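Local coordinates for protein chintase (Rhizomucor miehei, PDB 5YUQ) that probably hydrolyses chitin as a family 18 glycoside hydrolase, with an active site in a tunnel, at residues D188-Y199 and T204-D213; Y235-E243 and V253-G263. One frame throughout, in Å; residues are numbered along the deposited sequence.

Interaction 1: residues D188-Y199 and T204-D213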
loop_
_atom_site.group_PDB
_atom_site.type_symbol
_atom_site.label_atom_id
_atom_site.label_comp_id
_atom_site.label_asym_id
_atom_site.label_seq_id
_atom_site.Cartn_x
_atom_site.Cartn_y
_atom_site.Cartn_z
ATOM N N ASP A 188 -17.195 7.011 -2.238
ATOM C CA ASP A 188 -17.465 8.261 -1.536
ATOM C C ASP A 188 -18.233 9.254 -2.399
ATOM O O ASP A 188 -18.043 9.314 -3.616
ATOM C CB ASP A 188 -16.149 8.889 -1.102
ATOM C CG ASP A 188 -15.392 8.002 -0.164
ATOM O OD1 ASP A 188 -15.850 7.872 0.987
ATOM O OD2 ASP A 188 -14.368 7.422 -0.573
ATOM N N LYS A 189 -19.095 10.035 -1.753
ATOM C CA LYS A 189 -19.901 11.050 -2.435
ATOM C C LYS A 189 -19.079 12.201 -3.023
ATOM O O LYS A 189 -19.414 12.727 -4.088
ATOM C CB LYS A 189 -20.954 11.606 -1.475
ATOM C CG LYS A 189 -22.106 10.647 -1.180
ATOM C CD LYS A 189 -23.269 10.859 -2.141
ATOM C CE LYS A 189 -24.405 9.876 -1.882
ATOM N NZ LYS A 189 -24.023 8.484 -2.258
ATOM N N ASN A 190 -18.015 12.589 -2.326
ATOM C CA ASN A 190 -17.153 13.685 -2.746
ATOM C C ASN A 190 -15.768 13.176 -3.089
ATOM O O ASN A 190 -15.344 12.121 -2.607
ATOM C CB ASN A 190 -17.027 14.737 -1.634
ATOM C CG ASN A 190 -18.322 15.460 -1.364
ATOM O OD1 ASN A 190 -19.052 15.803 -2.292
ATOM N ND2 ASN A 190 -18.614 15.707 -0.092
ATOM N N ALA A 191 -15.059 13.931 -3.919
ATOM C CA ALA A 191 -13.641 13.677 -4.120
ATOM C C ALA A 191 -12.913 13.874 -2.798
ATOM O O ALA A 191 -13.313 14.689 -1.970
ATOM C CB ALA A 191 -13.085 14.622 -5.164
ATOM N N GLY A 192 -11.832 13.132 -2.607
ATOM C CA GLY A 192 -10.967 13.343 -1.465
ATOM C C GLY A 192 -9.564 13.001 -1.891
ATOM O O GLY A 192 -9.340 12.614 -3.030
ATOM N N ALA A 193 -8.603 13.130 -0.988
ATOM C CA ALA A 193 -7.233 12.832 -1.371
ATOM C C ALA A 193 -6.978 11.324 -1.462
ATOM O O ALA A 193 -7.586 10.523 -0.742
ATOM C CB ALA A 193 -6.243 13.495 -0.410
ATOM N N ASN A 194 -6.071 10.944 -2.359
ATOM C CA ASN A 194 -5.650 9.556 -2.469
ATOM C C ASN A 194 -4.916 9.141 -1.205
ATOM O O ASN A 194 -5.133 8.061 -0.650
ATOM C CB ASN A 194 -4.711 9.413 -3.672
ATOM C CG ASN A 194 -4.186 8.009 -3.839
ATOM O OD1 ASN A 194 -4.913 7.032 -3.660
ATOM N ND2 ASN A 194 -2.911 7.898 -4.197
ATOM N N ALA A 195 -4.023 10.017 -0.768
ATOM C CA ALA A 195 -3.181 9.741 0.382
ATOM C C ALA A 195 -3.136 10.963 1.278
ATOM O O ALA A 195 -2.089 11.581 1.437
ATOM C CB ALA A 195 -1.796 9.367 -0.079
ATOM N N PRO A 196 -4.279 11.317 1.877
ATOM C CA PRO A 196 -4.275 12.499 2.738
ATOM C C PRO A 196 -3.376 12.287 3.937
ATOM O O PRO A 196 -3.352 11.183 4.490
ATOM C CB PRO A 196 -5.726 12.602 3.203
ATOM C CG PRO A 196 -6.271 11.205 3.096
ATOM C CD PRO A 196 -5.558 10.583 1.929
ATOM N N LEU A 197 -2.641 13.317 4.333
ATOM C CA LEU A 197 -1.854 13.226 5.555
ATOM C C LEU A 197 -2.770 13.463 6.744
ATOM O O LEU A 197 -2.600 12.859 7.802
ATOM C CB LEU A 197 -0.713 14.239 5.525
ATOM C CG LEU A 197 0.196 14.234 6.756
ATOM C CD1 LEU A 197 0.799 12.862 6.972
ATOM C CD2 LEU A 197 1.287 15.275 6.562
ATOM N N TYR A 198 -3.760 14.327 6.552
ATOM C CA TYR A 198 -4.763 14.595 7.583
ATOM C C TYR A 198 -6.177 14.500 7.037
ATOM O O TYR A 198 -6.405 14.654 5.831
ATOM C CB TYR A 198 -4.568 15.992 8.183
ATOM C CG TYR A 198 -3.218 16.215 8.800
ATOM C CD1 TYR A 198 -2.935 15.725 10.068
ATOM C CD2 TYR A 198 -2.229 16.914 8.130
ATOM C CE1 TYR A 198 -1.706 15.924 10.643
ATOM C CE2 TYR A 198 -0.993 17.116 8.703
ATOM C CZ TYR A 198 -0.740 16.618 9.962
ATOM O OH TYR A 198 0.489 16.813 10.546
ATOM N N TYR A 199 -7.114 14.252 7.944
ATOM C CA TYR A 199 -8.537 14.293 7.661
ATOM C C TYR A 199 -9.199 15.176 8.700
ATOM O O TYR A 199 -8.948 15.031 9.892
ATOM C CB TYR A 199 -9.166 12.901 7.709
ATOM C CG TYR A 199 -10.666 12.963 7.874
ATOM C CD1 TYR A 199 -11.479 13.300 6.800
ATOM C CD2 TYR A 199 -11.267 12.714 9.101
ATOM C CE1 TYR A 199 -12.851 13.381 6.938
ATOM C CE2 TYR A 199 -12.649 12.791 9.252
ATOM C CZ TYR A 199 -13.431 13.125 8.162
ATOM O OH TYR A 199 -14.802 13.210 8.288
ATOM N N THR A 204 -17.312 16.295 4.929
ATOM C CA THR A 204 -18.162 15.119 4.813
ATOM C C THR A 204 -18.046 14.510 3.424
ATOM O O THR A 204 -17.494 15.130 2.510
ATOM C CB THR A 204 -19.638 15.449 5.096
ATOM O OG1 THR A 204 -20.044 16.552 4.279
ATOM C CG2 THR A 204 -19.834 15.809 6.558
ATOM N N GLY A 205 -18.547 13.288 3.275
ATOM C CA GLY A 205 -18.590 12.652 1.971
ATOM C C GLY A 205 -17.293 12.009 1.538
ATOM O O GLY A 205 -17.133 11.648 0.373
ATOM N N VAL A 206 -16.357 11.870 2.475
ATOM C CA VAL A 206 -15.094 11.194 2.199
ATOM C C VAL A 206 -14.828 10.216 3.335
ATOM O O VAL A 206 -15.529 10.233 4.349
ATOM C CB VAL A 206 -13.911 12.175 2.080
ATOM C CG1 VAL A 206 -14.157 13.196 0.957
ATOM C CG2 VAL A 206 -13.661 12.881 3.400
ATOM N N GLU A 207 -13.821 9.366 3.171
ATOM C CA GLU A 207 -13.449 8.441 4.239
ATOM C C GLU A 207 -12.807 9.211 5.378
ATOM O O GLU A 207 -11.959 10.065 5.152
ATOM C CB GLU A 207 -12.475 7.387 3.719
ATOM C CG GLU A 207 -13.061 6.505 2.631
ATOM C CD GLU A 207 -14.275 5.728 3.095
ATOM O OE1 GLU A 207 -14.205 5.073 4.157
ATOM O OE2 GLU A 207 -15.314 5.764 2.403
ATOM N N PRO A 208 -13.203 8.904 6.618
ATOM C CA PRO A 208 -12.711 9.642 7.779
ATOM C C PRO A 208 -11.363 9.110 8.266
ATOM O O PRO A 208 -11.216 8.734 9.439
ATOM C CB PRO A 208 -13.797 9.375 8.822
ATOM C CG PRO A 208 -14.240 7.989 8.506
ATOM C CD PRO A 208 -14.220 7.910 6.990
ATOM N N THR A 209 -10.383 9.081 7.372
ATOM C CA THR A 209 -9.047 8.650 7.766
ATOM C C THR A 209 -7.970 9.292 6.902
ATOM O O THR A 209 -8.266 10.014 5.954
ATOM C CB THR A 209 -8.916 7.099 7.785
ATOM O OG1 THR A 209 -7.675 6.734 8.401
ATOM C CG2 THR A 209 -8.971 6.528 6.372
ATOM N N SER A 210 -6.721 9.020 7.252
ATOM C CA SER A 210 -5.574 9.671 6.652
ATOM C C SER A 210 -4.352 9.000 7.244
ATOM O O SER A 210 -4.481 8.103 8.085
ATOM C CB SER A 210 -5.550 11.145 7.031
ATOM O OG SER A 210 -5.394 11.289 8.441
ATOM N N GLY A 211 -3.169 9.435 6.816
ATOM C CA GLY A 211 -1.934 8.934 7.396
ATOM C C GLY A 211 -1.923 9.160 8.900
ATOM O O GLY A 211 -1.645 8.248 9.679
ATOM N N ASN A 212 -2.245 10.382 9.305
ATOM C CA ASN A 212 -2.276 10.726 10.720
ATOM C C ASN A 212 -3.286 9.906 11.508
ATOM O O ASN A 212 -2.960 9.364 12.560
ATOM C CB ASN A 212 -2.545 12.225 10.899
ATOM C CG ASN A 212 -2.753 12.609 12.354
ATOM O OD1 ASN A 212 -1.844 12.478 13.177
ATOM N ND2 ASN A 212 -3.947 13.099 12.671
ATOM N N ASP A 213 -4.516 9.808 11.008
ATOM C CA ASP A 213 -5.548 9.057 11.721
ATOM C C ASP A 213 -5.184 7.581 11.821
ATOM O O ASP A 213 -5.409 6.939 12.850
ATOM C CB ASP A 213 -6.906 9.224 11.034
ATOM C CG ASP A 213 -7.453 10.625 11.171
ATOM O OD1 ASP A 213 -7.959 10.964 12.260
ATOM O OD2 ASP A 213 -7.387 11.390 10.189
HETATM O O HOH W 1 -6.034 13.753 10.748
HETATM O O HOH W 2 -9.242 13.362 12.148
#
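Helix 211-220 starts against Pro196 and Leu197, in the long loop that follows strand 175-178 of the TIM barrel. Gly211 N donates to Pro196 O at 2.9 Å, and Asn212 N donates to Leu197 O, so two amides of the first helical turn are satisfied by this loop. Ser210 is the N-cap. Its OG, turned between backbone N and carbonyl carbon (chi1 63°), accepts from Asp213 N and donates to Asp213 OD2 at 2.7 Å. That carboxylate oxygen also accepts from a water that accepts hydrogen bonds from Tyr199 N and Asn212 ND2. A second water joins Tyr199 O to Asp213 OD1. The end of Asn212 has a further partner, Tyr338, through OD1.

Tyr199 fills the middle of the contact. Its CG lies opposite the backbone N (chi1 161°), and the ring spreads over the turn at Pro208, the centre of an inverse gamma turn. Pro208 CA sits over the ring centre, 3.5 Å from the centroid, as a CH-pi contact. Val206 CG2 comes to the ring edge, 3.7 Å from Tyr199 CE1. The hydroxyl bonds to Val203 O.

At the other end Asn190 holds two successive carbonyls. Its backbone N donates to Gly205 O at 3.0 Å. Its ND2 reaches Thr204 O at 2.9 Å, with that oxygen in the amide plane but the donor well above the carbonyl plane.

The side chains of Asp188 and Glu207 cross at about a right angle, and their carboxylate planes are 53° apart. Asp188 OD2 is bonded to Gly185 N. Asp188 OD1 and Glu207 OE2 are 2.6 Å apart, too close for two fully charged groups to be comfortable. One of the two acids probably holds a proton and points it at the other, which may mean a raised pKa for the protonated one.

Interaction 2: residues Y235-E243 and V253-G263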
loop_
_atom_site.group_PDB
_atom_site.type_symbol
_atom_site.label_atom_id
_atom_site.label_comp_id
_atom_site.label_asym_id
_atom_site.label_seq_id
_atom_site.Cartn_x
_atom_site.Cartn_y
_atom_site.Cartn_z
ATOM N N TYR A 235 1.899 7.535 -7.158
ATOM C CA TYR A 235 0.845 7.707 -8.150
ATOM C C TYR A 235 -0.259 8.540 -7.529
ATOM O O TYR A 235 -0.299 8.724 -6.306
ATOM C CB TYR A 235 0.264 6.343 -8.549
ATOM C CG TYR A 235 -0.430 5.627 -7.397
ATOM C CD1 TYR A 235 0.299 4.885 -6.473
ATOM C CD2 TYR A 235 -1.803 5.703 -7.235
ATOM C CE1 TYR A 235 -0.319 4.249 -5.423
ATOM C CE2 TYR A 235 -2.437 5.067 -6.180
ATOM C CZ TYR A 235 -1.687 4.339 -5.282
ATOM O OH TYR A 235 -2.279 3.688 -4.217
ATOM N N GLY A 236 -1.160 9.025 -8.375
ATOM C CA GLY A 236 -2.368 9.673 -7.920
ATOM C C GLY A 236 -3.569 8.964 -8.513
ATOM O O GLY A 236 -3.421 7.940 -9.185
ATOM N N ARG A 237 -4.756 9.496 -8.264
ATOM C CA ARG A 237 -5.974 8.902 -8.816
ATOM C C ARG A 237 -6.877 9.977 -9.380
ATOM O O ARG A 237 -7.006 11.054 -8.795
ATOM C CB ARG A 237 -6.727 8.111 -7.745
ATOM C CG ARG A 237 -8.140 7.702 -8.159
ATOM C CD ARG A 237 -8.715 6.599 -7.266
ATOM N NE ARG A 237 -7.895 5.394 -7.345
ATOM C CZ ARG A 237 -6.954 5.080 -6.468
ATOM N NH1 ARG A 237 -6.734 5.867 -5.420
ATOM N NH2 ARG A 237 -6.244 3.976 -6.629
ATOM N N VAL A 238 -7.486 9.694 -10.529
ATOM C CA VAL A 238 -8.494 10.591 -11.065
ATOM C C VAL A 238 -9.901 10.170 -10.654
ATOM O O VAL A 238 -10.203 8.981 -10.533
ATOM C CB VAL A 238 -8.411 10.729 -12.609
ATOM C CG1 VAL A 238 -7.127 11.441 -13.007
ATOM C CG2 VAL A 238 -8.527 9.371 -13.289
ATOM N N SER A 239 -10.736 11.166 -10.387
ATOM C CA SER A 239 -12.165 10.968 -10.200
ATOM C C SER A 239 -12.868 11.888 -11.179
ATOM O O SER A 239 -12.294 12.868 -11.656
ATOM C CB SER A 239 -12.581 11.336 -8.780
ATOM O OG SER A 239 -11.963 10.481 -7.830
ATOM N N LYS A 240 -14.120 11.581 -11.480
ATOM C CA LYS A 240 -14.908 12.441 -12.348
ATOM C C LYS A 240 -15.804 13.322 -11.490
ATOM O O LYS A 240 -16.673 12.815 -10.780
ATOM C CB LYS A 240 -15.779 11.598 -13.271
ATOM C CG LYS A 240 -16.560 12.443 -14.275
ATOM C CD LYS A 240 -17.467 11.593 -15.133
ATOM C CE LYS A 240 -18.083 12.452 -16.234
ATOM N NZ LYS A 240 -19.010 11.661 -17.083
ATOM N N THR A 241 -15.592 14.634 -11.540
ATOM C CA THR A 241 -16.446 15.542 -10.781
ATOM C C THR A 241 -17.758 15.780 -11.527
ATOM O O THR A 241 -17.804 15.719 -12.761
ATOM C CB THR A 241 -15.756 16.883 -10.491
ATOM O OG1 THR A 241 -15.609 17.626 -11.707
ATOM C CG2 THR A 241 -14.381 16.648 -9.891
ATOM N N LEU A 242 -18.824 16.044 -10.779
ATOM C CA LEU A 242 -20.125 16.295 -11.388
ATOM C C LEU A 242 -20.207 17.708 -11.938
ATOM O O LEU A 242 -20.921 17.952 -12.901
ATOM C CB LEU A 242 -21.254 16.068 -10.380
ATOM C CG LEU A 242 -21.351 14.657 -9.813
ATOM C CD1 LEU A 242 -22.556 14.535 -8.883
ATOM C CD2 LEU A 242 -21.433 13.653 -10.945
ATOM N N GLU A 243 -19.483 18.629 -11.306
ATOM C CA GLU A 243 -19.389 20.020 -11.759
ATOM C C GLU A 243 -17.918 20.409 -11.755
ATOM O O GLU A 243 -17.098 19.720 -11.150
ATOM C CB GLU A 243 -20.173 20.945 -10.824
ATOM C CG GLU A 243 -21.666 20.713 -10.792
ATOM C CD GLU A 243 -22.345 21.069 -12.086
ATOM O OE1 GLU A 243 -21.826 21.946 -12.806
ATOM O OE2 GLU A 243 -23.410 20.480 -12.375
ATOM N N VAL A 253 -15.473 18.044 -3.728
ATOM C CA VAL A 253 -16.681 18.289 -4.504
ATOM C C VAL A 253 -17.345 16.981 -4.905
ATOM O O VAL A 253 -16.698 15.934 -4.922
ATOM C CB VAL A 253 -16.350 19.096 -5.777
ATOM C CG1 VAL A 253 -15.721 20.425 -5.405
ATOM C CG2 VAL A 253 -15.421 18.302 -6.691
ATOM N N PRO A 254 -18.646 17.026 -5.216
ATOM C CA PRO A 254 -19.336 15.784 -5.574
ATOM C C PRO A 254 -18.742 15.118 -6.813
ATOM O O PRO A 254 -18.369 15.805 -7.771
ATOM C CB PRO A 254 -20.767 16.258 -5.843
ATOM C CG PRO A 254 -20.913 17.446 -4.954
ATOM C CD PRO A 254 -19.589 18.145 -5.046
ATOM N N ILE A 255 -18.633 13.792 -6.777
ATOM C CA ILE A 255 -18.103 13.031 -7.907
ATOM C C ILE A 255 -19.112 12.031 -8.448
ATOM O O ILE A 255 -20.094 11.694 -7.783
ATOM C CB ILE A 255 -16.825 12.260 -7.536
ATOM C CG1 ILE A 255 -17.064 11.359 -6.321
ATOM C CG2 ILE A 255 -15.671 13.229 -7.282
ATOM C CD1 ILE A 255 -15.958 10.337 -6.106
ATOM N N SER A 256 -18.869 11.558 -9.664
ATOM C CA SER A 256 -19.651 10.455 -10.195
ATOM C C SER A 256 -19.278 9.186 -9.444
ATOM O O SER A 256 -18.092 8.898 -9.248
ATOM C CB SER A 256 -19.381 10.264 -11.686
ATOM O OG SER A 256 -19.920 9.025 -12.125
ATOM N N GLN A 257 -20.286 8.432 -9.020
ATOM C CA GLN A 257 -20.048 7.144 -8.387
ATOM C C GLN A 257 -20.453 6.004 -9.314
ATOM O O GLN A 257 -20.434 4.844 -8.914
ATOM C CB GLN A 257 -20.808 7.042 -7.063
ATOM C CG GLN A 257 -20.407 8.068 -6.018
ATOM C CD GLN A 257 -21.075 7.805 -4.681
ATOM O OE1 GLN A 257 -22.192 8.262 -4.431
ATOM N NE2 GLN A 257 -20.400 7.055 -3.819
ATOM N N SER A 258 -20.810 6.338 -10.551
ATOM C CA SER A 258 -21.387 5.360 -11.474
ATOM C C SER A 258 -20.379 4.297 -11.898
ATOM O O SER A 258 -20.713 3.116 -11.979
ATOM C CB SER A 258 -21.986 6.048 -12.700
ATOM O OG SER A 258 -20.971 6.522 -13.570
ATOM N N SER A 259 -19.148 4.724 -12.164
ATOM C CA SER A 259 -18.062 3.814 -12.510
ATOM C C SER A 259 -16.770 4.605 -12.490
ATOM O O SER A 259 -16.777 5.811 -12.733
ATOM C CB SER A 259 -18.259 3.199 -13.893
ATOM O OG SER A 259 -18.093 4.159 -14.916
ATOM N N GLN A 260 -15.669 3.928 -12.192
ATOM C CA GLN A 260 -14.366 4.580 -12.114
ATOM C C GLN A 260 -13.797 4.866 -13.498
ATOM O O GLN A 260 -13.617 3.950 -14.301
ATOM C CB GLN A 260 -13.395 3.702 -11.327
ATOM C CG GLN A 260 -11.970 4.260 -11.295
ATOM C CD GLN A 260 -11.902 5.615 -10.628
ATOM O OE1 GLN A 260 -12.306 5.769 -9.471
ATOM N NE2 GLN A 260 -11.393 6.611 -11.356
ATOM N N ILE A 261 -13.522 6.137 -13.788
ATOM C CA ILE A 261 -12.934 6.496 -15.071
ATOM C C ILE A 261 -11.465 6.072 -15.127
ATOM O O ILE A 261 -10.800 5.942 -14.095
ATOM C CB ILE A 261 -13.036 8.009 -15.366
ATOM C CG1 ILE A 261 -12.405 8.836 -14.239
ATOM C CG2 ILE A 261 -14.495 8.415 -15.574
ATOM C CD1 ILE A 261 -12.098 10.282 -14.659
ATOM N N LYS A 262 -10.981 5.854 -16.342
ATOM C CA LYS A 262 -9.593 5.475 -16.576
ATOM C C LYS A 262 -8.643 6.603 -16.198
ATOM O O LYS A 262 -8.924 7.780 -16.449
ATOM C CB LYS A 262 -9.405 5.126 -18.055
ATOM C CG LYS A 262 -8.018 4.631 -18.429
ATOM C CD LYS A 262 -7.909 4.487 -19.951
ATOM C CE LYS A 262 -6.512 4.072 -20.386
ATOM N NZ LYS A 262 -6.156 2.713 -19.920
ATOM N N GLY A 263 -7.516 6.230 -15.602
ATOM C CA GLY A 263 -6.440 7.164 -15.321
ATOM C C GLY A 263 -5.504 7.282 -16.505
ATOM O O GLY A 263 -5.932 7.667 -17.599
HETATM O O HOH W 3 -13.307 8.136 -8.330
HETATM O O HOH W 4 -15.374 9.417 -9.836
HETATM O O HOH W 5 -18.741 18.432 -8.554
#
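Lys240 to Leu242, about where strand 228-240 runs out, pair with residues 254-256 through a single antiparallel bridge, in which Thr241 and Ile255 form a non-hydrogen-bonded pair. Ser256 N donates to Lys240 O at 2.8 Å, and Leu242 N donates to Pro254 O at 3.1 Å. A water then stands between Lys240 N and Ser256 O, where the two segments have begun to part.

Farther along, the Gln260 side chain takes over from the backbone. Bent at its second torsion (chi2 61°), it brings NE2 to Val238 O at 2.8 Å. The same NE2 donates to Ile261 O, which lies in its amide plane. The other amide atom, OE1, is linked to Ser239 OG by a water. The amide group thus has three polar partners, and its rotation is fixed.

Apolar contacts fill in between. Ile261 CD1 packs on Val238 CG2 at 3.9 Å, and Ile261 CG2 faces Lys240 CB. Val238 CG2 also rests on Gly263 CA. Leu242 lies across Pro254 at about a right angle, with CD1 on Pro254 CB and CD2 against the backbone of Ser256. Thr241 CG2 meets Val253 CG2 at 3.7 Å, while Thr241 OG1 turns to Glu243 O and Ser321.

Ser256 OG accepts from Ser258 N, an ST turn that bends the chain away from the bridge. A barrel strand running on into a region with antiparallel strands, here 284-286 and 322-325, is consistent with the small insertion domain that many family 18 chitinases carry after their seventh barrel strand.

In the fold
From the N terminus, the chain leaves strand 175-178 and makes interaction 1, which folds the loop back on itself and leads into helix 211-220. The chain then passes through that helix into strand 228-240, whose far end opens interaction 2. This contact closes the loop that follows the strand, bringing 253-263 back to it ahead of strand 284-286. The two loops follow in series, neither nested nor crossed, yet they touch, with centres 14 Å apart. The backbone of Ala191 meets that of Val253, and Lys189 NZ reaches Gln257 OE1. Together they tie the loop between two consecutive barrel strands to the probable insertion, on the same side of the chain's centre.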